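Local coordinates for Glyco_hydro_cc domain-containing protein (Trichoderma gamsii, PDB 6UBD), which probably binds beta-1,3-glucan oligosaccharides, as a subgroup VII member of glycoside hydrolase family 128, at residues 53-61 with 87-95; 217-228 with 263-274. All coordinates share one frame; numbering follows the deposited sequence.

Contact 1: residues 53-61 with 87-95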
loop_
_atom_site.group_PDB
_atom_site.type_symbol
_atom_site.label_atom_id
_atom_site.label_comp_id
_atom_site.label_asym_id
_atom_site.label_seq_id
_atom_site.Cartn_x
_atom_site.Cartn_y
_atom_site.Cartn_z
ATOM N N TRP A 53 6.330 7.261 1.074
ATOM C CA TRP A 53 6.448 6.087 0.156
ATOM C C TRP A 53 6.687 4.803 0.954
ATOM O O TRP A 53 7.141 4.885 2.121
ATOM C CB TRP A 53 7.527 6.272 -0.917
ATOM C CG TRP A 53 8.940 5.829 -0.665
ATOM C CD1 TRP A 53 9.587 4.775 -1.277
ATOM C CD2 TRP A 53 9.937 6.458 0.186
ATOM N NE1 TRP A 53 10.917 4.733 -0.909
ATOM C CE2 TRP A 53 11.144 5.735 0.006
ATOM C CE3 TRP A 53 9.900 7.508 1.107
ATOM C CZ2 TRP A 53 12.322 6.059 0.702
ATOM C CZ3 TRP A 53 11.059 7.830 1.794
ATOM C CH2 TRP A 53 12.247 7.117 1.575
ATOM N N HIS A 54 6.464 3.683 0.330
ATOM C CA HIS A 54 6.915 2.370 0.811
ATOM C C HIS A 54 7.585 1.596 -0.315
ATOM O O HIS A 54 7.405 1.997 -1.488
ATOM C CB HIS A 54 5.807 1.578 1.533
ATOM C CG HIS A 54 4.896 0.847 0.587
ATOM N ND1 HIS A 54 5.152 -0.433 0.198
ATOM C CD2 HIS A 54 3.684 1.194 0.060
ATOM C CE1 HIS A 54 4.145 -0.863 -0.547
ATOM N NE2 HIS A 54 3.233 0.115 -0.658
ATOM N N ASP A 55 8.321 0.533 -0.023
ATOM C CA ASP A 55 8.952 -0.318 -1.051
ATOM C C ASP A 55 8.876 -1.787 -0.642
ATOM O O ASP A 55 9.713 -2.544 -1.105
ATOM C CB ASP A 55 10.368 0.152 -1.363
ATOM C CG ASP A 55 11.337 -0.051 -0.194
ATOM O OD1 ASP A 55 10.925 -0.535 0.879
ATOM O OD2 ASP A 55 12.557 0.242 -0.405
ATOM N N TRP A 56 7.827 -2.148 0.095
ATOM C CA TRP A 56 7.610 -3.543 0.565
ATOM C C TRP A 56 8.694 -4.051 1.560
ATOM O O TRP A 56 8.618 -5.224 1.952
ATOM C CB TRP A 56 7.426 -4.520 -0.607
ATOM C CG TRP A 56 6.231 -4.185 -1.473
ATOM C CD1 TRP A 56 4.918 -4.538 -1.291
ATOM C CD2 TRP A 56 6.256 -3.422 -2.704
ATOM N NE1 TRP A 56 4.125 -4.034 -2.289
ATOM C CE2 TRP A 56 4.916 -3.330 -3.131
ATOM C CE3 TRP A 56 7.274 -2.783 -3.451
ATOM C CZ2 TRP A 56 4.574 -2.611 -4.293
ATOM C CZ3 TRP A 56 6.904 -2.067 -4.592
ATOM C CH2 TRP A 56 5.576 -1.997 -5.027
ATOM N N THR A 57 9.688 -3.230 1.917
ATOM C CA THR A 57 10.781 -3.641 2.832
ATOM C C THR A 57 10.625 -3.026 4.224
ATOM O O THR A 57 9.816 -2.132 4.463
ATOM C CB THR A 57 12.171 -3.270 2.283
ATOM O OG1 THR A 57 12.529 -1.891 2.569
ATOM C CG2 THR A 57 12.356 -3.622 0.809
ATOM N N PRO A 58 11.371 -3.526 5.248
ATOM C CA PRO A 58 11.340 -2.941 6.592
ATOM C C PRO A 58 11.840 -1.501 6.716
ATOM O O PRO A 58 11.531 -0.867 7.714
ATOM C CB PRO A 58 12.235 -3.909 7.392
ATOM C CG PRO A 58 12.108 -5.240 6.667
ATOM C CD PRO A 58 12.095 -4.798 5.223
ATOM N N ALA A 59 12.624 -1.047 5.718
ATOM C CA ALA A 59 13.332 0.249 5.805
ATOM C C ALA A 59 13.483 0.845 4.403
ATOM O O ALA A 59 14.549 0.750 3.788
ATOM C CB ALA A 59 14.656 0.110 6.493
ATOM N N PRO A 60 12.444 1.503 3.829
ATOM C CA PRO A 60 12.556 2.083 2.490
ATOM C C PRO A 60 13.764 3.015 2.456
ATOM O O PRO A 60 13.842 3.890 3.284
ATOM C CB PRO A 60 11.281 2.861 2.234
ATOM C CG PRO A 60 10.295 2.323 3.269
ATOM C CD PRO A 60 11.089 1.669 4.361
ATOM N N SER A 61 14.676 2.793 1.485
ATOM C CA SER A 61 15.918 3.631 1.562
ATOM C C SER A 61 16.369 4.204 0.224
ATOM O O SER A 61 17.535 4.741 0.188
ATOM C CB SER A 61 17.051 2.879 2.210
ATOM O OG SER A 61 17.220 1.718 1.393
ATOM N N ARG A 87 13.799 -10.169 4.210
ATOM C CA ARG A 87 12.996 -9.079 4.841
ATOM C C ARG A 87 12.614 -9.434 6.260
ATOM O O ARG A 87 12.625 -8.555 7.135
ATOM C CB ARG A 87 11.781 -8.771 3.972
ATOM C CG ARG A 87 12.124 -8.157 2.613
ATOM C CD ARG A 87 10.960 -8.126 1.646
ATOM N NE ARG A 87 11.330 -7.508 0.403
ATOM C CZ ARG A 87 10.556 -7.341 -0.654
ATOM N NH1 ARG A 87 9.310 -7.762 -0.626
ATOM N NH2 ARG A 87 11.009 -6.714 -1.728
ATOM N N LEU A 88 12.264 -10.694 6.514
ATOM C CA LEU A 88 11.980 -11.043 7.932
ATOM C C LEU A 88 13.234 -10.807 8.821
ATOM O O LEU A 88 13.107 -10.262 9.938
ATOM C CB LEU A 88 11.494 -12.494 8.035
ATOM C CG LEU A 88 11.324 -13.057 9.438
ATOM C CD1 LEU A 88 10.184 -12.369 10.171
ATOM C CD2 LEU A 88 11.084 -14.557 9.403
ATOM N N GLN A 89 14.397 -11.290 8.375
ATOM C CA GLN A 89 15.647 -11.109 9.139
ATOM C C GLN A 89 15.908 -9.606 9.345
ATOM O O GLN A 89 16.226 -9.211 10.497
ATOM C CB GLN A 89 16.812 -11.811 8.440
ATOM C CG GLN A 89 18.162 -11.673 9.116
ATOM C CD GLN A 89 19.311 -12.333 8.370
ATOM O OE1 GLN A 89 19.297 -13.549 8.110
ATOM N NE2 GLN A 89 20.322 -11.533 8.009
ATOM N N GLN A 90 15.794 -8.770 8.293
ATOM C CA GLN A 90 16.007 -7.303 8.425
ATOM C C GLN A 90 15.014 -6.697 9.424
ATOM O O GLN A 90 15.427 -5.872 10.230
ATOM C CB GLN A 90 15.901 -6.706 7.019
ATOM C CG GLN A 90 16.097 -5.203 6.923
ATOM C CD GLN A 90 15.842 -4.716 5.492
ATOM O OE1 GLN A 90 15.685 -5.557 4.547
ATOM N NE2 GLN A 90 15.704 -3.381 5.330
ATOM N N PHE A 91 13.746 -7.115 9.416
ATOM C CA PHE A 91 12.704 -6.606 10.366
ATOM C C PHE A 91 13.063 -6.956 11.810
ATOM O O PHE A 91 12.974 -6.062 12.691
ATOM C CB PHE A 91 11.307 -7.107 9.984
ATOM C CG PHE A 91 10.173 -6.315 10.572
ATOM C CD1 PHE A 91 9.730 -6.530 11.863
ATOM C CD2 PHE A 91 9.611 -5.264 9.851
ATOM C CE1 PHE A 91 8.743 -5.749 12.425
ATOM C CE2 PHE A 91 8.640 -4.464 10.426
ATOM C CZ PHE A 91 8.199 -4.718 11.713
ATOM N N GLU A 92 13.506 -8.192 12.028
ATOM C CA GLU A 92 13.955 -8.631 13.350
ATOM C C GLU A 92 15.154 -7.808 13.855
ATOM O O GLU A 92 15.290 -7.676 15.117
ATOM C CB GLU A 92 14.295 -10.138 13.380
ATOM C CG GLU A 92 13.102 -11.035 13.069
ATOM C CD GLU A 92 13.438 -12.531 12.857
ATOM O OE1 GLU A 92 14.524 -12.831 12.238
ATOM O OE2 GLU A 92 12.595 -13.411 13.145
ATOM N N HIS A 93 16.024 -7.318 12.946
ATOM C CA HIS A 93 17.271 -6.590 13.304
ATOM C C HIS A 93 17.040 -5.067 13.370
ATOM O O HIS A 93 18.025 -4.368 13.673
ATOM C CB HIS A 93 18.404 -6.943 12.316
ATOM C CG HIS A 93 18.971 -8.315 12.441
ATOM N ND1 HIS A 93 19.019 -9.011 13.638
ATOM C CD2 HIS A 93 19.545 -9.122 11.515
ATOM C CE1 HIS A 93 19.606 -10.175 13.452
ATOM N NE2 HIS A 93 19.956 -10.261 12.154
ATOM N N LEU A 94 15.820 -4.559 13.174
ATOM C CA LEU A 94 15.630 -3.078 13.197
ATOM C C LEU A 94 16.111 -2.525 14.541
ATOM O O LEU A 94 15.780 -3.091 15.586
ATOM C CB LEU A 94 14.174 -2.668 12.971
ATOM C CG LEU A 94 13.703 -2.842 11.542
ATOM C CD1 LEU A 94 12.196 -2.708 11.475
ATOM C CD2 LEU A 94 14.332 -1.838 10.577
ATOM N N ASN A 95 16.909 -1.461 14.536
ATOM C CA ASN A 95 17.446 -0.970 15.809
ATOM C C ASN A 95 16.531 0.149 16.297
ATOM O O ASN A 95 16.973 0.835 17.175
ATOM C CB ASN A 95 18.938 -0.644 15.705
ATOM C CG ASN A 95 19.317 0.244 14.544
ATOM O OD1 ASN A 95 18.483 0.991 14.028
ATOM N ND2 ASN A 95 20.583 0.179 14.164
HETATM O O HOH W 1 15.310 -1.872 2.562
#
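Pro58 packs its ring into the surface of helix 87-92, against Arg87, Gln90 and Phe91. Pro58 CG comes closest, 3.4 Å from the backbone O of Arg87. Pro58 CB touches Phe91 CD2 at 3.8 Å, obliquely to the ring, and Leu94 lies beyond. Gln90 slants across the proline. Its CG is anti to its own N (chi1 -180°), and the chain stays extended from there. CB and CG lie near Pro58 CG. The amide carbon Gln90 CD reaches Pro58 CD at 3.8 Å, and Gln90 OE1 meets the same Pro58 CD at 3.7 Å. At the tip, Gln90 NE2 packs on Ala59 CB and donates to a water O at 3.2 Å. That water gives its own protons to Thr57 OG1 and Ala59 O, so it joins the helix to the loop. No direct hydrogen bond crosses the contact. Arg87 reaches back toward Trp56 and Thr57, whose CG2 lies near NE. Its guanidinium has Trp56 O over one face, with Arg87 NH1 3.7 Å from Trp56 O, and makes a cation-pi contact with Trp75. The loop holds its own shape. Asp55 OD1 accepts from Thr57 OG1 at 2.7 Å and from Thr57 N, an Asx turn. Thr57 OG1 accepts from Ala59 N, an ST turn. Trp56 NE1 bonds Glu201 of strand 197-206. Pro58 O accepts from Ser72 of strand 69-73. The loop therefore leaves the end of strand 52-54, passes beside strand 69-73 and meets helix 82-92; Phe91 on it, and Leu94 just after it, also touch helix 120-136.

Contact 2: residues 217-228 with 263-274; sequences QNQINQWISDIV and QSGQAYLNAISK
Gln217 and Gln263 cross obliquely at the N-terminal ends of the two helices, their amide planes 35° apart. Gln217 bends at chi2 and lays its CD 3.6 Å from Gln263 CB. The bend turns Gln217 NE2 toward Ser264 OG, which lies in the amide plane and is bonded at 2.9 Å along a nearly straight line (166°). NE2 also donates to Asn221 OD1, from above the plane of that carbonyl. Ser264 OG is bonded to Val251 O as well. With an alanine here, Ser264 OG and Asn221 OD1 would probably lose the amide nitrogen that donates to both, and Gln263 CB its cover. Further along, Ile224 sends its branches to different places. Ile224 CD1 packs on Ala267 CB at 3.9 Å, while CG2 lies at the Tyr268 edge and close to its backbone N. Val228 crosses the tyrosine at about a right angle, with Val228 CG2 3.9 Å from Tyr268 CE1, and Val228 CB meets Ala271 CB at 3.8 Å. The small side chains of Ala267 and Ala271 are consistent with the axis approach of 8.9 Å, at a crossing angle of -25°. Tyr268 OH is hydrogen-bonded to Gly36 O of strand 35-38. Neighbouring, nearly parallel outer helices beside the parallel strands 35-38 and 237-243 are typical of a beta/alpha barrel.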
loop_
_atom_site.group_PDB
_atom_site.type_symbol
_atom_site.label_atom_id
_atom_site.label_comp_id
_atom_site.label_asym_id
_atom_site.label_seq_id
_atom_site.Cartn_x
_atom_site.Cartn_y
_atom_site.Cartn_z
ATOM N N GLN A 217 -4.091 3.664 -23.262
ATOM C CA GLN A 217 -3.513 4.839 -22.604
ATOM C C GLN A 217 -4.573 5.890 -22.270
ATOM O O GLN A 217 -4.511 6.527 -21.185
ATOM C CB GLN A 217 -2.364 5.437 -23.385
ATOM C CG GLN A 217 -1.565 6.472 -22.592
ATOM C CD GLN A 217 -0.739 5.860 -21.470
ATOM O OE1 GLN A 217 0.240 5.139 -21.782
ATOM N NE2 GLN A 217 -1.106 6.175 -20.210
ATOM N N ASN A 218 -5.486 6.150 -23.223
ATOM C CA ASN A 218 -6.524 7.164 -22.932
ATOM C C ASN A 218 -7.356 6.800 -21.701
ATOM O O ASN A 218 -7.641 7.671 -20.896
ATOM C CB ASN A 218 -7.352 7.335 -24.230
ATOM C CG ASN A 218 -8.463 8.386 -24.120
ATOM O OD1 ASN A 218 -8.146 9.582 -24.178
ATOM N ND2 ASN A 218 -9.731 7.993 -23.969
ATOM N N GLN A 219 -7.845 5.564 -21.705
ATOM C CA GLN A 219 -8.642 5.076 -20.531
ATOM C C GLN A 219 -7.823 5.169 -19.220
ATOM O O GLN A 219 -8.416 5.585 -18.184
ATOM C CB GLN A 219 -9.118 3.645 -20.785
ATOM C CG GLN A 219 -9.939 3.036 -19.603
ATOM C CD GLN A 219 -9.614 1.574 -19.324
ATOM O OE1 GLN A 219 -8.645 1.019 -19.860
ATOM N NE2 GLN A 219 -10.359 0.924 -18.417
ATOM N N ILE A 220 -6.550 4.750 -19.289
ATOM C CA ILE A 220 -5.686 4.752 -18.064
ATOM C C ILE A 220 -5.531 6.177 -17.556
ATOM O O ILE A 220 -5.635 6.481 -16.350
ATOM C CB ILE A 220 -4.338 4.060 -18.360
ATOM C CG1 ILE A 220 -4.509 2.539 -18.456
ATOM C CG2 ILE A 220 -3.313 4.436 -17.291
ATOM C CD1 ILE A 220 -3.364 1.872 -19.129
ATOM N N ASN A 221 -5.278 7.135 -18.496
ATOM C CA ASN A 221 -5.093 8.547 -18.072
ATOM C C ASN A 221 -6.357 9.080 -17.363
ATOM O O ASN A 221 -6.250 9.790 -16.345
ATOM C CB ASN A 221 -4.737 9.440 -19.277
ATOM C CG ASN A 221 -3.355 9.176 -19.879
ATOM O OD1 ASN A 221 -2.542 8.457 -19.276
ATOM N ND2 ASN A 221 -3.120 9.778 -21.068
ATOM N N GLN A 222 -7.551 8.770 -17.875
ATOM C CA GLN A 222 -8.802 9.211 -17.254
ATOM C C GLN A 222 -8.999 8.491 -15.890
ATOM O O GLN A 222 -9.500 9.139 -14.959
ATOM C CB GLN A 222 -9.971 8.913 -18.201
ATOM C CG GLN A 222 -11.251 9.557 -17.716
ATOM C CD GLN A 222 -11.233 11.075 -17.780
ATOM O OE1 GLN A 222 -10.976 11.693 -18.839
ATOM N NE2 GLN A 222 -11.429 11.722 -16.641
ATOM N N TRP A 223 -8.731 7.194 -15.880
ATOM C CA TRP A 223 -8.850 6.397 -14.597
ATOM C C TRP A 223 -7.966 6.975 -13.463
ATOM O O TRP A 223 -8.437 7.142 -12.305
ATOM C CB TRP A 223 -8.524 4.948 -14.958
ATOM C CG TRP A 223 -8.800 3.956 -13.844
ATOM C CD1 TRP A 223 -9.889 3.122 -13.772
ATOM C CD2 TRP A 223 -7.923 3.596 -12.753
ATOM N NE1 TRP A 223 -9.772 2.285 -12.668
ATOM C CE2 TRP A 223 -8.566 2.541 -12.072
ATOM C CE3 TRP A 223 -6.650 4.001 -12.347
ATOM C CZ2 TRP A 223 -7.984 1.913 -10.955
ATOM C CZ3 TRP A 223 -6.096 3.407 -11.218
ATOM C CH2 TRP A 223 -6.754 2.379 -10.537
ATOM N N ILE A 224 -6.732 7.327 -13.805
ATOM C CA ILE A 224 -5.801 7.956 -12.840
ATOM C C ILE A 224 -6.381 9.287 -12.342
ATOM O O ILE A 224 -6.350 9.595 -11.126
ATOM C CB ILE A 224 -4.374 8.051 -13.388
ATOM C CG1 ILE A 224 -3.775 6.653 -13.640
ATOM C CG2 ILE A 224 -3.556 8.918 -12.462
ATOM C CD1 ILE A 224 -2.517 6.651 -14.493
ATOM N N SER A 225 -6.805 10.125 -13.313
ATOM C CA SER A 225 -7.340 11.444 -12.916
ATOM C C SER A 225 -8.534 11.274 -11.969
ATOM O O SER A 225 -8.693 11.949 -10.950
ATOM C CB SER A 225 -7.707 12.232 -14.155
ATOM O OG SER A 225 -8.251 13.523 -13.859
ATOM N N ASP A 226 -9.452 10.411 -12.393
ATOM C CA ASP A 226 -10.701 10.164 -11.629
ATOM C C ASP A 226 -10.407 9.567 -10.231
ATOM O O ASP A 226 -11.049 10.011 -9.253
ATOM C CB ASP A 226 -11.630 9.231 -12.418
ATOM C CG ASP A 226 -12.317 9.815 -13.638
ATOM O OD1 ASP A 226 -12.269 11.052 -13.802
ATOM O OD2 ASP A 226 -12.846 8.990 -14.424
ATOM N N ILE A 227 -9.475 8.603 -10.157
ATOM C CA ILE A 227 -9.228 7.935 -8.857
ATOM C C ILE A 227 -8.560 8.874 -7.864
ATOM O O ILE A 227 -8.897 8.850 -6.630
ATOM C CB ILE A 227 -8.443 6.610 -9.030
ATOM C CG1 ILE A 227 -8.899 5.645 -7.929
ATOM C CG2 ILE A 227 -6.932 6.763 -9.068
ATOM C CD1 ILE A 227 -8.279 4.280 -7.933
ATOM N N VAL A 228 -7.662 9.755 -8.272
ATOM C CA VAL A 228 -7.032 10.727 -7.368
ATOM C C VAL A 228 -8.123 11.677 -6.864
ATOM O O VAL A 228 -8.187 11.987 -5.660
ATOM C CB VAL A 228 -5.847 11.428 -8.025
ATOM C CG1 VAL A 228 -5.383 12.613 -7.233
ATOM C CG2 VAL A 228 -4.695 10.424 -8.233
ATOM N N GLN A 263 3.718 8.147 -20.000
ATOM C CA GLN A 263 2.413 8.846 -20.040
ATOM C C GLN A 263 1.565 8.535 -18.807
ATOM O O GLN A 263 0.894 9.406 -18.256
ATOM C CB GLN A 263 1.701 8.481 -21.367
ATOM C CG GLN A 263 2.436 8.958 -22.646
ATOM C CD GLN A 263 1.906 8.259 -23.881
ATOM O OE1 GLN A 263 0.839 8.611 -24.402
ATOM N NE2 GLN A 263 2.654 7.223 -24.324
ATOM N N SER A 264 1.609 7.279 -18.325
ATOM C CA SER A 264 0.901 6.878 -17.081
ATOM C C SER A 264 1.501 7.569 -15.832
ATOM O O SER A 264 0.758 8.147 -15.023
ATOM C CB SER A 264 0.887 5.378 -16.930
ATOM O OG SER A 264 0.240 4.727 -18.025
ATOM N N GLY A 265 2.835 7.646 -15.809
ATOM C CA GLY A 265 3.508 8.371 -14.731
ATOM C C GLY A 265 3.184 9.861 -14.698
ATOM O O GLY A 265 3.038 10.541 -13.646
ATOM N N GLN A 266 3.102 10.461 -15.905
ATOM C CA GLN A 266 2.725 11.890 -16.065
ATOM C C GLN A 266 1.264 12.088 -15.634
ATOM O O GLN A 266 0.943 13.116 -15.060
ATOM C CB GLN A 266 2.874 12.320 -17.527
ATOM C CG GLN A 266 4.323 12.442 -18.041
ATOM C CD GLN A 266 4.433 12.475 -19.545
ATOM O OE1 GLN A 266 5.164 11.701 -20.187
ATOM N NE2 GLN A 266 3.670 13.406 -20.102
ATOM N N ALA A 267 0.362 11.149 -15.929
ATOM C CA ALA A 267 -1.044 11.340 -15.498
ATOM C C ALA A 267 -1.099 11.421 -13.947
ATOM O O ALA A 267 -1.783 12.212 -13.388
ATOM C CB ALA A 267 -1.886 10.209 -16.016
ATOM N N TYR A 268 -0.349 10.556 -13.250
ATOM C CA TYR A 268 -0.294 10.619 -11.763
ATOM C C TYR A 268 0.302 11.936 -11.313
ATOM O O TYR A 268 -0.293 12.606 -10.429
ATOM C CB TYR A 268 0.429 9.411 -11.165
ATOM C CG TYR A 268 0.297 9.266 -9.636
ATOM C CD1 TYR A 268 -0.974 9.135 -9.056
ATOM C CD2 TYR A 268 1.406 9.265 -8.791
ATOM C CE1 TYR A 268 -1.088 8.932 -7.678
ATOM C CE2 TYR A 268 1.298 9.052 -7.414
ATOM C CZ TYR A 268 0.037 8.895 -6.866
ATOM O OH TYR A 268 -0.080 8.606 -5.511
ATOM N N LEU A 269 1.436 12.340 -11.914
ATOM C CA LEU A 269 2.085 13.628 -11.526
ATOM C C LEU A 269 1.083 14.771 -11.640
ATOM O O LEU A 269 0.946 15.635 -10.723
ATOM C CB LEU A 269 3.283 13.881 -12.438
ATOM C CG LEU A 269 4.006 15.216 -12.270
ATOM C CD1 LEU A 269 4.619 15.330 -10.942
ATOM C CD2 LEU A 269 5.055 15.403 -13.378
ATOM N N ASN A 270 0.392 14.853 -12.771
ATOM C CA ASN A 270 -0.527 15.985 -13.011
ATOM C C ASN A 270 -1.725 15.974 -12.065
ATOM O O ASN A 270 -2.165 16.971 -11.633
ATOM C CB ASN A 270 -0.928 16.078 -14.494
ATOM C CG ASN A 270 0.259 16.406 -15.412
ATOM O OD1 ASN A 270 1.333 16.899 -14.963
ATOM N ND2 ASN A 270 0.129 15.933 -16.631
ATOM N N ALA A 271 -2.197 14.800 -11.674
ATOM C CA ALA A 271 -3.358 14.627 -10.735
ATOM C C ALA A 271 -2.936 15.050 -9.329
ATOM O O ALA A 271 -3.625 15.890 -8.718
ATOM C CB ALA A 271 -3.883 13.209 -10.785
ATOM N N ILE A 272 -1.818 14.530 -8.827
ATOM C CA ILE A 272 -1.407 14.869 -7.428
ATOM C C ILE A 272 -0.944 16.302 -7.276
ATOM O O ILE A 272 -1.146 16.937 -6.228
ATOM C CB ILE A 272 -0.330 13.889 -6.910
ATOM C CG1 ILE A 272 1.006 13.990 -7.654
ATOM C CG2 ILE A 272 -0.894 12.447 -6.914
ATOM C CD1 ILE A 272 2.122 13.092 -7.106
ATOM N N SER A 273 -0.475 16.915 -8.364
ATOM C CA SER A 273 -0.053 18.346 -8.306
ATOM C C SER A 273 -1.278 19.259 -8.149
ATOM O O SER A 273 -1.108 20.366 -7.575
ATOM C CB SER A 273 0.794 18.705 -9.522
ATOM O OG SER A 273 1.142 20.101 -9.587
ATOM N N LYS A 274 -2.459 18.844 -8.575
ATOM C CA LYS A 274 -3.697 19.651 -8.423
ATOM C C LYS A 274 -3.982 19.886 -6.938
ATOM O O LYS A 274 -4.758 20.811 -6.624
ATOM C CB LYS A 274 -4.949 18.958 -9.024
ATOM C CG LYS A 274 -4.965 18.780 -10.512
ATOM C CD LYS A 274 -6.217 18.043 -10.986
ATOM C CE LYS A 274 -6.092 17.539 -12.419
ATOM N NZ LYS A 274 -6.824 16.243 -12.670
HETATM O O HOH W 2 2.614 4.908 -20.280
HETATM O O HOH W 3 -1.026 10.161 -23.300
HETATM O O HOH W 4 -7.056 14.317 -10.495
#

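How the contacts relate
The two contacts lie on opposite sides of the chain's centre, about 30 Å apart between their centres, and do not touch; their nearest atoms are about 9 Å apart. Both belong to one barrel. Contact 1 is a loop after strand 52-54 meeting an outer helix. Contact 2 pairs two outer helices, one before and one after strand 237-243. Strand 35-38 pairs with both 52-54 and 237-243, and so links the two regions. Contact 1 probably lies nearer the sugar-binding face, since its loop follows the C-terminal end of strand 52-54 and such barrels usually bind sugar at the C-terminal ends of their strands. Contact 2 belongs to the outer helical layer.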